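Cell division control protein 4 (Saccharomyces cerevisiae, PDB 3V7D) serves as the F-box substrate receptor of an SCF ubiquitin ligase, using a WD40 propeller to recognise phosphorylated targets such as Sic1 and direct their ubiquitination. Local coordinates at residues F130-V135 with V146-I150; L158-D162 with V185-D189; I217-V221 with V231-P235. The protein carries 1 engineered substitution. One frame throughout, in Å; residues are numbered along the deposited sequence.

Overall arrangement
Contacts 1, 2 and 3 follow one another around the WD40 propeller, all partly buried. Asn133 and Ile150 of contact 1 and Ser159 and Asp162 of contact 2 are exposed, whereas no touching residue of contact 3 is. Contacts 1 and 3 hold equivalent elements, pairing the second and third strands of a four-stranded blade through backbone hydrogen bonds and apolar side chains; contact 1 includes the tight turn between the first and second strands and lies nearer the middle of the chain. Contact 2 differs in kind: a loop meets a strand through an indole, an imidazole and an arginine, with no clear hydrogen bond between its segments. Neighbours also pack together, Val146 against Leu158 and Val187 against Ile220 and Leu234.

Contact 1. Residues F130-V135 with V146-I150; sequences FEDNYV and VYDSI
The carbonyl oxygen of Val135 is approached by three groups from the strand opposite. Tyr147 N gives it a hydrogen bond of 2.6 Å that lies in the carbonyl plane. Val146 CA adds a CA-H...O contact, and CD1 of Tyr147 brings the edge of its ring to 3.4 Å from Val135 O. The return bond runs from Val135 N to Tyr147 O (2.8 Å), and Tyr134 CA makes a CA-H...O contact with the same Tyr147 O. Beyond the last strand pair the ladder continues with a nearly straight bond from Ser149 N to Asn133 O (3.0 Å, 174°), although the donor stands well above the carbonyl plane.

Side chains fill in around this frame. On one face of the sheet, CB of Val135 meets CB of Tyr147, while Val135 CG2 reaches Ser149 CB at 3.8 Å. Phe130 turns its ring away from its own amide nitrogen (chi1 -179°), which brings the edge atom CE1 of Phe130 to 3.4 Å from Ser149 OG. Replacing Phe130 with an alanine would probably leave Ser149 without this aromatic neighbour and open a gap toward Val447. Asn133, in the type I' turn of Glu131 to Tyr134, lays its flat amide across the Ile150 tip, CG to CD1 3.5 Å. An Asx turn, in which Ile150 N bonds Asp148 OD1, shapes the chain there.

The contact thus joins the second and third strands of the first WD repeat; strands 445-452 and 455-462 adjoin the face with Val135 and Tyr147, and Tyr134 and Val146 touch strand 153-158.

Contact 2. Residues L158-D162 with V185-D189; sequences LSGHD and VRVWD
This contact belongs to the structural tetrad of a WD40 repeat, a chain running Trp-Ser-His-Asp, in which a serine joins the tryptophan to the histidine and an aspartate takes the histidine's other nitrogen; here His161, of the Gly-His landmark, meets Trp188, of the Trp-Asp landmark. Leu158, at the end of the preceding strand, and Trp188 run past each other in opposite senses, and Leu158 CB sits 3.5 Å from CZ3 of the Trp188 indole. The backbone that follows passes along the rim of the same ring, with Ser159 O 3.4 Å from CZ3 of Trp188 and Gly160 N near its plane. Gly160 adopts backbone angles that themselves call for glycine, and a side chain there would also press on the indole.

His161 CD2 comes to 3.8 Å from Trp188 CZ2, the two ring planes meeting obliquely at 53°. Arg186 reaches the histidine from another direction: extended from CG to NE, it carries CD over the centre of the imidazole, 3.6 Å from the ring centroid, in a CH-pi contact. Its guanidinium then turns 70° from the histidine ring and receives Gly160 O over one face, 3.1 Å from Arg186 NH2, at an angle too poor for a hydrogen bond.

The polar ends are satisfied beyond the two segments. Trp188 NE1 and His161 NE2 both bond Ser178 OG, while Asp182 OD2 receives His161 ND1 and Asp162 N and makes a salt bridge with Arg186 NH1. With both ring nitrogens engaged, the imidazole is held against rotation, and the shared carboxylate would be expected to favour a proton on ND1 and to balance the arginine's charge inside the blade.

Contact 3. Residues I217-V221 with V231-P235; sequences IKYIV and VWKLP
Leu234 is a forked knob set into the hollow between the Lys218 stem and the tip of Ile220. Leu234 CD2 lies 3.8 Å from Lys218 CD, the leucine and the extended lysine stem running side by side in the same direction. Leu234 CD1 meets Ile220 CD1 at 3.9 Å, with the two side chains crossing at about a right angle. Chi1 (179°) carries the fork toward strand 218-221, and chi2 (69°) turns each methyl to its partner. Val177 of the preceding blade touches both Ile220 and Leu234, and Val187 of that blade also meets Ile220.

The bumps ride on an antiparallel hairpin, the second and third strands of the third WD repeat in the propeller. Leu234 N bonds Lys218 O almost straight (2.9 Å, 174°), and Trp232 N bonds Ile220 O in the carbonyl plane at 2.7 Å. That same Ile220 O lies at the edge of the indole, 3.3 Å from Trp232 CD1, while Ile220 CB rests against CD1 as the two side chains cross.

On the other face, Tyr219 and Lys233 lie alongside each other, the ring atom CE2 of Tyr219 3.8 Å from Lys233 CG. Lys233 then bends at its last two torsions, and its NZ bonds Pro260 O.

Contact 1. Residues F130-V135 with V146-I150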
ATOM      1  N   PHE B 130      -9.745 -10.993   7.886  1.00 36.57           N
ATOM      2  CA  PHE B 130      -8.661 -11.768   7.303  1.00 32.19           C
ATOM      3  C   PHE B 130      -7.346 -11.196   7.801  1.00 33.18           C
ATOM      4  O   PHE B 130      -6.875 -10.182   7.291  1.00 30.44           O
ATOM      5  CB  PHE B 130      -8.719 -11.699   5.776  1.00 28.14           C
ATOM      6  CG  PHE B 130      -7.638 -12.486   5.088  1.00 29.86           C
ATOM      7  CD1 PHE B 130      -7.057 -13.583   5.703  1.00 31.27           C
ATOM      8  CD2 PHE B 130      -7.200 -12.123   3.825  1.00 33.60           C
ATOM      9  CE1 PHE B 130      -6.061 -14.302   5.074  1.00 31.42           C
ATOM     10  CE2 PHE B 130      -6.204 -12.840   3.190  1.00 31.76           C
ATOM     11  CZ  PHE B 130      -5.633 -13.932   3.816  1.00 32.98           C
ATOM     12  N   GLU B 131      -6.774 -11.834   8.817  1.00 32.77           N
ATOM     13  CA  GLU B 131      -5.507 -11.401   9.405  1.00 40.24           C
ATOM     14  C   GLU B 131      -4.759 -12.626   9.919  1.00 40.51           C
ATOM     15  O   GLU B 131      -5.380 -13.630  10.278  1.00 37.38           O
ATOM     16  CB  GLU B 131      -5.733 -10.455  10.597  1.00 44.76           C
ATOM     17  CG  GLU B 131      -6.674  -9.274  10.367  1.00 49.88           C
ATOM     18  CD  GLU B 131      -6.081  -8.210   9.460  1.00 51.21           C
ATOM     19  OE1 GLU B 131      -6.862  -7.426   8.882  1.00 48.70           O
ATOM     20  OE2 GLU B 131      -4.839  -8.158   9.328  1.00 48.98           O
ATOM     21  N   ASP B 132      -3.432 -12.536   9.951  1.00 42.20           N
ATOM     22  CA  ASP B 132      -2.607 -13.491  10.686  1.00 49.63           C
ATOM     23  C   ASP B 132      -2.835 -14.940  10.280  1.00 55.28           C
ATOM     24  O   ASP B 132      -2.855 -15.824  11.141  1.00 55.48           O
ATOM     25  CB  ASP B 132      -2.893 -13.368  12.183  1.00 54.63           C
ATOM     26  CG  ASP B 132      -1.688 -12.930  12.977  1.00 61.72           C
ATOM     27  OD1 ASP B 132      -0.553 -13.141  12.500  1.00 67.19           O
ATOM     28  OD2 ASP B 132      -1.883 -12.387  14.084  1.00 64.31           O
ATOM     29  N   ASN B 133      -3.038 -15.174   8.986  1.00 49.10           N
ATOM     30  CA  ASN B 133      -3.302 -16.515   8.467  1.00 47.67           C
ATOM     31  C   ASN B 133      -4.623 -17.112   8.959  1.00 44.89           C
ATOM     32  O   ASN B 133      -4.865 -18.310   8.822  1.00 45.40           O
ATOM     33  CB  ASN B 133      -2.122 -17.447   8.754  1.00 49.19           C
ATOM     34  CG  ASN B 133      -0.801 -16.857   8.299  1.00 53.03           C
ATOM     35  OD1 ASN B 133      -0.663 -16.417   7.156  1.00 50.23           O
ATOM     36  ND2 ASN B 133       0.175 -16.827   9.199  1.00 54.98           N
ATOM     37  N   TYR B 134      -5.473 -16.263   9.531  1.00 40.12           N
ATOM     38  CA  TYR B 134      -6.824 -16.663   9.896  1.00 35.63           C
ATOM     39  C   TYR B 134      -7.835 -16.001   8.978  1.00 37.30           C
ATOM     40  O   TYR B 134      -7.695 -14.829   8.624  1.00 36.29           O
ATOM     41  CB  TYR B 134      -7.162 -16.248  11.325  1.00 31.68           C
ATOM     42  CG  TYR B 134      -6.425 -16.979  12.417  1.00 37.73           C
ATOM     43  CD1 TYR B 134      -6.492 -18.363  12.524  1.00 41.02           C
ATOM     44  CD2 TYR B 134      -5.701 -16.280  13.374  1.00 38.47           C
ATOM     45  CE1 TYR B 134      -5.829 -19.033  13.539  1.00 43.24           C
ATOM     46  CE2 TYR B 134      -5.035 -16.936  14.390  1.00 42.17           C
ATOM     47  CZ  TYR B 134      -5.102 -18.312  14.470  1.00 47.38           C
ATOM     48  OH  TYR B 134      -4.438 -18.963  15.486  1.00 47.92           O
ATOM     49  N   VAL B 135      -8.859 -16.754   8.594  1.00 38.95           N
ATOM     50  CA  VAL B 135     -10.047 -16.160   8.007  1.00 34.06           C
ATOM     51  C   VAL B 135     -11.167 -16.394   8.999  1.00 33.75           C
ATOM     52  O   VAL B 135     -11.383 -17.520   9.452  1.00 37.59           O
ATOM     53  CB  VAL B 135     -10.423 -16.773   6.647  1.00 37.42           C
ATOM     54  CG1 VAL B 135     -11.583 -15.995   6.028  1.00 33.60           C
ATOM     55  CG2 VAL B 135      -9.227 -16.772   5.715  1.00 38.81           C
ATOM     56  N   VAL B 146     -13.718 -20.004  12.075  1.00 39.20           N
ATOM     57  CA  VAL B 146     -12.318 -19.658  11.902  1.00 39.14           C
ATOM     58  C   VAL B 146     -11.660 -20.615  10.918  1.00 45.08           C
ATOM     59  O   VAL B 146     -11.798 -21.838  11.034  1.00 44.50           O
ATOM     60  CB  VAL B 146     -11.558 -19.718  13.243  1.00 44.17           C
ATOM     61  CG1 VAL B 146     -10.116 -19.272  13.059  1.00 46.04           C
ATOM     62  CG2 VAL B 146     -12.258 -18.862  14.293  1.00 42.38           C
ATOM     63  N   TYR B 147     -10.940 -20.052   9.952  1.00 38.16           N
ATOM     64  CA  TYR B 147     -10.280 -20.847   8.928  1.00 35.39           C
ATOM     65  C   TYR B 147      -8.782 -20.551   8.877  1.00 37.23           C
ATOM     66  O   TYR B 147      -8.338 -19.444   9.192  1.00 34.79           O
ATOM     67  CB  TYR B 147     -10.884 -20.562   7.549  1.00 36.18           C
ATOM     68  CG  TYR B 147     -12.377 -20.785   7.416  1.00 36.40           C
ATOM     69  CD1 TYR B 147     -13.290 -19.857   7.913  1.00 33.76           C
ATOM     70  CD2 TYR B 147     -12.875 -21.900   6.751  1.00 38.90           C
ATOM     71  CE1 TYR B 147     -14.652 -20.050   7.775  1.00 32.80           C
ATOM     72  CE2 TYR B 147     -14.241 -22.102   6.608  1.00 33.11           C
ATOM     73  CZ  TYR B 147     -15.122 -21.174   7.120  1.00 35.41           C
ATOM     74  OH  TYR B 147     -16.478 -21.370   6.978  1.00 38.24           O
ATOM     75  N   ASP B 148      -8.018 -21.557   8.465  1.00 34.97           N
ATOM     76  CA  ASP B 148      -6.586 -21.445   8.225  1.00 31.00           C
ATOM     77  C   ASP B 148      -6.400 -21.089   6.755  1.00 37.20           C
ATOM     78  O   ASP B 148      -6.772 -21.865   5.882  1.00 34.99           O
ATOM     79  CB  ASP B 148      -5.942 -22.803   8.530  1.00 33.95           C
ATOM     80  CG  ASP B 148      -4.432 -22.813   8.349  1.00 42.88           C
ATOM     81  OD1 ASP B 148      -3.882 -21.978   7.603  1.00 44.64           O
ATOM     82  OD2 ASP B 148      -3.788 -23.694   8.955  1.00 53.59           O
ATOM     83  N   SER B 149      -5.823 -19.925   6.469  1.00 38.54           N
ATOM     84  CA  SER B 149      -5.673 -19.497   5.076  1.00 38.53           C
ATOM     85  C   SER B 149      -4.434 -20.084   4.401  1.00 38.99           C
ATOM     86  O   SER B 149      -4.319 -20.064   3.176  1.00 40.32           O
ATOM     87  CB  SER B 149      -5.675 -17.968   4.958  1.00 36.33           C
ATOM     88  OG  SER B 149      -4.694 -17.382   5.795  1.00 38.35           O
ATOM     89  N   ILE B 150      -3.509 -20.607   5.202  1.00 37.40           N
ATOM     90  CA  ILE B 150      -2.307 -21.233   4.661  1.00 38.05           C
ATOM     91  C   ILE B 150      -2.624 -22.628   4.124  1.00 40.01           C
ATOM     92  O   ILE B 150      -2.362 -22.932   2.958  1.00 38.52           O
ATOM     93  CB  ILE B 150      -1.185 -21.331   5.718  1.00 43.05           C
ATOM     94  CG1 ILE B 150      -0.751 -19.935   6.175  1.00 40.06           C
ATOM     95  CG2 ILE B 150       0.009 -22.108   5.163  1.00 39.02           C
ATOM     96  CD1 ILE B 150       0.314 -19.956   7.252  1.00 44.98           C
TER

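Contact 2. Residues L158-D162 with V185-D189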
ATOM      1  N   LEU B 158     -16.677 -21.007  16.707  1.00 49.17           N
ATOM      2  CA  LEU B 158     -16.850 -20.370  18.006  1.00 54.04           C
ATOM      3  C   LEU B 158     -18.324 -20.083  18.270  1.00 53.56           C
ATOM      4  O   LEU B 158     -18.927 -19.238  17.606  1.00 51.11           O
ATOM      5  CB  LEU B 158     -16.030 -19.080  18.084  1.00 51.30           C
ATOM      6  CG  LEU B 158     -14.511 -19.268  18.073  1.00 49.81           C
ATOM      7  CD1 LEU B 158     -13.797 -17.938  17.911  1.00 45.07           C
ATOM      8  CD2 LEU B 158     -14.060 -19.965  19.345  1.00 57.69           C
ATOM      9  N   SER B 159     -18.902 -20.805  19.229  1.00 51.08           N
ATOM     10  CA  SER B 159     -20.304 -20.628  19.599  1.00 50.94           C
ATOM     11  C   SER B 159     -20.418 -20.017  20.988  1.00 49.77           C
ATOM     12  O   SER B 159     -19.515 -20.161  21.813  1.00 51.67           O
ATOM     13  CB  SER B 159     -21.038 -21.968  19.578  1.00 51.70           C
ATOM     14  OG  SER B 159     -20.524 -22.829  20.575  1.00 52.79           O
ATOM     15  N   GLY B 160     -21.532 -19.342  21.246  1.00 50.32           N
ATOM     16  CA  GLY B 160     -21.751 -18.708  22.534  1.00 55.34           C
ATOM     17  C   GLY B 160     -22.738 -17.559  22.456  1.00 58.87           C
ATOM     18  O   GLY B 160     -23.507 -17.330  23.388  1.00 61.27           O
ATOM     19  N   HIS B 161     -22.710 -16.829  21.346  1.00 50.89           N
ATOM     20  CA  HIS B 161     -23.676 -15.762  21.121  1.00 53.49           C
ATOM     21  C   HIS B 161     -25.096 -16.320  21.076  1.00 59.37           C
ATOM     22  O   HIS B 161     -25.341 -17.372  20.486  1.00 60.96           O
ATOM     23  CB  HIS B 161     -23.368 -15.007  19.826  1.00 53.03           C
ATOM     24  CG  HIS B 161     -22.400 -13.877  19.994  1.00 56.03           C
ATOM     25  ND1 HIS B 161     -22.632 -12.818  20.844  1.00 60.47           N
ATOM     26  CD2 HIS B 161     -21.203 -13.634  19.408  1.00 51.44           C
ATOM     27  CE1 HIS B 161     -21.616 -11.975  20.782  1.00 56.59           C
ATOM     28  NE2 HIS B 161     -20.736 -12.446  19.918  1.00 53.05           N
ATOM     29  N   ASP B 162     -26.025 -15.610  21.708  1.00 60.39           N
ATOM     30  CA  ASP B 162     -27.429 -16.003  21.706  1.00 61.61           C
ATOM     31  C   ASP B 162     -28.188 -15.310  20.579  1.00 60.04           C
ATOM     32  O   ASP B 162     -29.380 -15.542  20.384  1.00 60.94           O
ATOM     33  CB  ASP B 162     -28.070 -15.686  23.057  1.00 68.87           C
ATOM     34  CG  ASP B 162     -27.425 -16.450  24.199  1.00 73.23           C
ATOM     35  OD1 ASP B 162     -27.229 -17.677  24.061  1.00 72.26           O
ATOM     36  OD2 ASP B 162     -27.102 -15.819  25.228  1.00 76.11           O
ATOM     37  N   VAL B 185     -20.986  -7.911  23.898  1.00 58.24           N
ATOM     38  CA  VAL B 185     -19.689  -7.821  23.251  1.00 54.58           C
ATOM     39  C   VAL B 185     -18.854  -8.975  23.790  1.00 58.67           C
ATOM     40  O   VAL B 185     -18.707  -9.124  25.003  1.00 57.78           O
ATOM     41  CB  VAL B 185     -18.990  -6.493  23.576  1.00 54.29           C
ATOM     42  CG1 VAL B 185     -17.634  -6.430  22.901  1.00 52.57           C
ATOM     43  CG2 VAL B 185     -19.860  -5.315  23.154  1.00 53.91           C
ATOM     44  N   ARG B 186     -18.323  -9.801  22.897  1.00 55.47           N
ATOM     45  CA  ARG B 186     -17.590 -10.985  23.328  1.00 55.68           C
ATOM     46  C   ARG B 186     -16.135 -10.995  22.869  1.00 58.24           C
ATOM     47  O   ARG B 186     -15.822 -10.634  21.734  1.00 62.09           O
ATOM     48  CB  ARG B 186     -18.301 -12.254  22.860  1.00 56.82           C
ATOM     49  CG  ARG B 186     -19.439 -12.701  23.766  1.00 63.71           C
ATOM     50  CD  ARG B 186     -20.106 -13.947  23.210  1.00 69.18           C
ATOM     51  NE  ARG B 186     -20.960 -14.617  24.186  1.00 76.38           N
ATOM     52  CZ  ARG B 186     -22.227 -14.290  24.419  1.00 76.88           C
ATOM     53  NH1 ARG B 186     -22.789 -13.291  23.754  1.00 78.07           N
ATOM     54  NH2 ARG B 186     -22.930 -14.959  25.321  1.00 74.15           N
ATOM     55  N   VAL B 187     -15.253 -11.405  23.772  1.00 55.88           N
ATOM     56  CA  VAL B 187     -13.839 -11.561  23.466  1.00 55.95           C
ATOM     57  C   VAL B 187     -13.538 -13.049  23.351  1.00 59.70           C
ATOM     58  O   VAL B 187     -13.955 -13.834  24.201  1.00 62.09           O
ATOM     59  CB  VAL B 187     -12.955 -10.955  24.572  1.00 53.52           C
ATOM     60  CG1 VAL B 187     -11.479 -11.122  24.232  1.00 46.16           C
ATOM     61  CG2 VAL B 187     -13.302  -9.488  24.784  1.00 53.21           C
ATOM     62  N   TRP B 188     -12.822 -13.436  22.301  1.00 57.33           N
ATOM     63  CA  TRP B 188     -12.544 -14.845  22.054  1.00 59.93           C
ATOM     64  C   TRP B 188     -11.049 -15.112  21.937  1.00 59.31           C
ATOM     65  O   TRP B 188     -10.285 -14.256  21.487  1.00 59.28           O
ATOM     66  CB  TRP B 188     -13.229 -15.309  20.765  1.00 58.21           C
ATOM     67  CG  TRP B 188     -14.687 -14.970  20.665  1.00 52.83           C
ATOM     68  CD1 TRP B 188     -15.225 -13.750  20.382  1.00 48.04           C
ATOM     69  CD2 TRP B 188     -15.791 -15.871  20.813  1.00 52.66           C
ATOM     70  NE1 TRP B 188     -16.596 -13.831  20.358  1.00 50.91           N
ATOM     71  CE2 TRP B 188     -16.970 -15.124  20.620  1.00 48.49           C
ATOM     72  CE3 TRP B 188     -15.899 -17.236  21.100  1.00 53.34           C
ATOM     73  CZ2 TRP B 188     -18.237 -15.693  20.702  1.00 47.08           C
ATOM     74  CZ3 TRP B 188     -17.161 -17.799  21.182  1.00 50.47           C
ATOM     75  CH2 TRP B 188     -18.312 -17.029  20.981  1.00 47.81           C
ATOM     76  N   ASP B 189     -10.641 -16.309  22.343  1.00 54.00           N
ATOM     77  CA  ASP B 189      -9.280 -16.773  22.123  1.00 53.34           C
ATOM     78  C   ASP B 189      -9.341 -17.971  21.183  1.00 53.78           C
ATOM     79  O   ASP B 189      -9.828 -19.038  21.558  1.00 53.96           O
ATOM     80  CB  ASP B 189      -8.623 -17.168  23.450  1.00 58.58           C
ATOM     81  CG  ASP B 189      -7.146 -17.519  23.300  1.00 65.00           C
ATOM     82  OD1 ASP B 189      -6.787 -18.304  22.394  1.00 65.86           O
ATOM     83  OD2 ASP B 189      -6.335 -17.007  24.098  1.00 67.58           O
TER

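Contact 3. Residues I217-V221 with V231-P235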
ATOM      1  N   ILE B 217      -2.026   0.471  25.116  1.00 76.19           N
ATOM      2  CA  ILE B 217      -3.185  -0.190  25.716  1.00 76.09           C
ATOM      3  C   ILE B 217      -4.301  -0.287  24.676  1.00 70.74           C
ATOM      4  O   ILE B 217      -4.693   0.717  24.088  1.00 67.61           O
ATOM      5  CB  ILE B 217      -3.721   0.566  26.961  1.00 72.77           C
ATOM      6  CG1 ILE B 217      -2.751   0.419  28.139  1.00 79.59           C
ATOM      7  CG2 ILE B 217      -5.130   0.066  27.323  1.00 69.22           C
ATOM      8  CD1 ILE B 217      -2.430   1.710  28.829  1.00 82.10           C
ATOM      9  N   LYS B 218      -4.811  -1.492  24.444  1.00 69.23           N
ATOM     10  CA  LYS B 218      -5.869  -1.680  23.457  1.00 62.76           C
ATOM     11  C   LYS B 218      -7.259  -1.472  24.058  1.00 61.83           C
ATOM     12  O   LYS B 218      -7.567  -1.977  25.141  1.00 63.98           O
ATOM     13  CB  LYS B 218      -5.757  -3.053  22.790  1.00 60.55           C
ATOM     14  CG  LYS B 218      -4.484  -3.239  21.969  1.00 61.63           C
ATOM     15  CD  LYS B 218      -4.608  -4.416  21.013  1.00 63.25           C
ATOM     16  CE  LYS B 218      -3.350  -4.596  20.176  1.00 63.96           C
ATOM     17  NZ  LYS B 218      -3.592  -5.468  18.987  1.00 62.59           N
ATOM     18  N   TYR B 219      -8.084  -0.707  23.350  1.00 58.02           N
ATOM     19  CA  TYR B 219      -9.453  -0.439  23.765  1.00 59.26           C
ATOM     20  C   TYR B 219     -10.439  -0.952  22.720  1.00 58.06           C
ATOM     21  O   TYR B 219     -10.174  -0.889  21.519  1.00 53.54           O
ATOM     22  CB  TYR B 219      -9.675   1.064  23.962  1.00 59.53           C
ATOM     23  CG  TYR B 219      -8.813   1.700  25.032  1.00 67.16           C
ATOM     24  CD1 TYR B 219      -7.539   2.167  24.736  1.00 65.09           C
ATOM     25  CD2 TYR B 219      -9.279   1.846  26.337  1.00 71.08           C
ATOM     26  CE1 TYR B 219      -6.748   2.752  25.706  1.00 69.34           C
ATOM     27  CE2 TYR B 219      -8.495   2.431  27.315  1.00 71.09           C
ATOM     28  CZ  TYR B 219      -7.230   2.882  26.995  1.00 72.78           C
ATOM     29  OH  TYR B 219      -6.440   3.466  27.959  1.00 74.00           O
ATOM     30  N   ILE B 220     -11.580  -1.452  23.177  1.00 56.82           N
ATOM     31  CA  ILE B 220     -12.663  -1.808  22.273  1.00 53.19           C
ATOM     32  C   ILE B 220     -13.704  -0.695  22.265  1.00 53.09           C
ATOM     33  O   ILE B 220     -14.080  -0.181  23.317  1.00 56.20           O
ATOM     34  CB  ILE B 220     -13.353  -3.111  22.706  1.00 52.55           C
ATOM     35  CG1 ILE B 220     -12.322  -4.207  22.964  1.00 50.59           C
ATOM     36  CG2 ILE B 220     -14.361  -3.551  21.660  1.00 51.98           C
ATOM     37  CD1 ILE B 220     -12.922  -5.462  23.565  1.00 53.81           C
ATOM     38  N   VAL B 221     -14.159  -0.317  21.075  1.00 49.60           N
ATOM     39  CA  VAL B 221     -15.210   0.683  20.928  1.00 48.59           C
ATOM     40  C   VAL B 221     -16.356   0.080  20.129  1.00 49.37           C
ATOM     41  O   VAL B 221     -16.161  -0.355  18.996  1.00 53.09           O
ATOM     42  CB  VAL B 221     -14.698   1.933  20.195  1.00 49.12           C
ATOM     43  CG1 VAL B 221     -15.734   3.048  20.257  1.00 49.21           C
ATOM     44  CG2 VAL B 221     -13.382   2.393  20.794  1.00 51.23           C
ATOM     45  N   VAL B 231     -17.094   2.038  25.472  1.00 57.15           N
ATOM     46  CA  VAL B 231     -15.648   1.850  25.399  1.00 53.54           C
ATOM     47  C   VAL B 231     -15.191   0.835  26.449  1.00 60.70           C
ATOM     48  O   VAL B 231     -15.591   0.905  27.612  1.00 63.24           O
ATOM     49  CB  VAL B 231     -14.882   3.186  25.554  1.00 53.27           C
ATOM     50  CG1 VAL B 231     -13.384   2.960  25.415  1.00 50.15           C
ATOM     51  CG2 VAL B 231     -15.362   4.201  24.521  1.00 46.30           C
ATOM     52  N   TRP B 232     -14.371  -0.124  26.029  1.00 61.14           N
ATOM     53  CA  TRP B 232     -13.878  -1.157  26.929  1.00 59.33           C
ATOM     54  C   TRP B 232     -12.388  -1.394  26.720  1.00 61.35           C
ATOM     55  O   TRP B 232     -11.886  -1.274  25.602  1.00 63.66           O
ATOM     56  CB  TRP B 232     -14.612  -2.487  26.725  1.00 56.62           C
ATOM     57  CG  TRP B 232     -15.997  -2.397  26.170  1.00 56.26           C
ATOM     58  CD1 TRP B 232     -16.354  -2.061  24.895  1.00 58.40           C
ATOM     59  CD2 TRP B 232     -17.211  -2.703  26.857  1.00 56.32           C
ATOM     60  NE1 TRP B 232     -17.721  -2.114  24.756  1.00 55.74           N
ATOM     61  CE2 TRP B 232     -18.272  -2.508  25.953  1.00 53.27           C
ATOM     62  CE3 TRP B 232     -17.511  -3.110  28.162  1.00 57.79           C
ATOM     63  CZ2 TRP B 232     -19.605  -2.709  26.302  1.00 57.17           C
ATOM     64  CZ3 TRP B 232     -18.837  -3.306  28.513  1.00 57.60           C
ATOM     65  CH2 TRP B 232     -19.866  -3.105  27.588  1.00 60.23           C
ATOM     66  N   LYS B 233     -11.684  -1.736  27.795  1.00 58.27           N
ATOM     67  CA  LYS B 233     -10.303  -2.185  27.677  1.00 61.06           C
ATOM     68  C   LYS B 233     -10.283  -3.631  27.197  1.00 63.47           C
ATOM     69  O   LYS B 233     -11.091  -4.443  27.640  1.00 66.75           O
ATOM     70  CB  LYS B 233      -9.571  -2.058  29.014  1.00 66.08           C
ATOM     71  CG  LYS B 233      -9.332  -0.620  29.449  1.00 74.08           C
ATOM     72  CD  LYS B 233      -8.547  -0.548  30.747  1.00 80.56           C
ATOM     73  CE  LYS B 233      -9.363  -1.077  31.910  1.00 86.60           C
ATOM     74  NZ  LYS B 233     -10.531  -0.203  32.212  1.00 88.88           N
ATOM     75  N   LEU B 234      -9.373  -3.940  26.276  1.00 58.93           N
ATOM     76  CA  LEU B 234      -9.184  -5.313  25.816  1.00 57.63           C
ATOM     77  C   LEU B 234      -8.340  -6.072  26.833  1.00 60.95           C
ATOM     78  O   LEU B 234      -7.203  -5.691  27.105  1.00 63.98           O
ATOM     79  CB  LEU B 234      -8.497  -5.340  24.449  1.00 54.81           C
ATOM     80  CG  LEU B 234      -8.221  -6.724  23.851  1.00 52.26           C
ATOM     81  CD1 LEU B 234      -9.516  -7.416  23.450  1.00 46.02           C
ATOM     82  CD2 LEU B 234      -7.268  -6.629  22.665  1.00 51.18           C
ATOM     83  N   PRO B 235      -8.905  -7.142  27.411  1.00 65.16           N
ATOM     84  CA  PRO B 235      -8.228  -7.953  28.432  1.00 72.42           C
ATOM     85  C   PRO B 235      -6.907  -8.550  27.944  1.00 79.28           C
ATOM     86  O   PRO B 235      -6.795  -8.963  26.788  1.00 80.24           O
ATOM     87  CB  PRO B 235      -9.240  -9.064  28.716  1.00 71.62           C
ATOM     88  CG  PRO B 235     -10.562  -8.459  28.373  1.00 70.87           C
ATOM     89  CD  PRO B 235     -10.294  -7.579  27.190  1.00 66.31           C
TER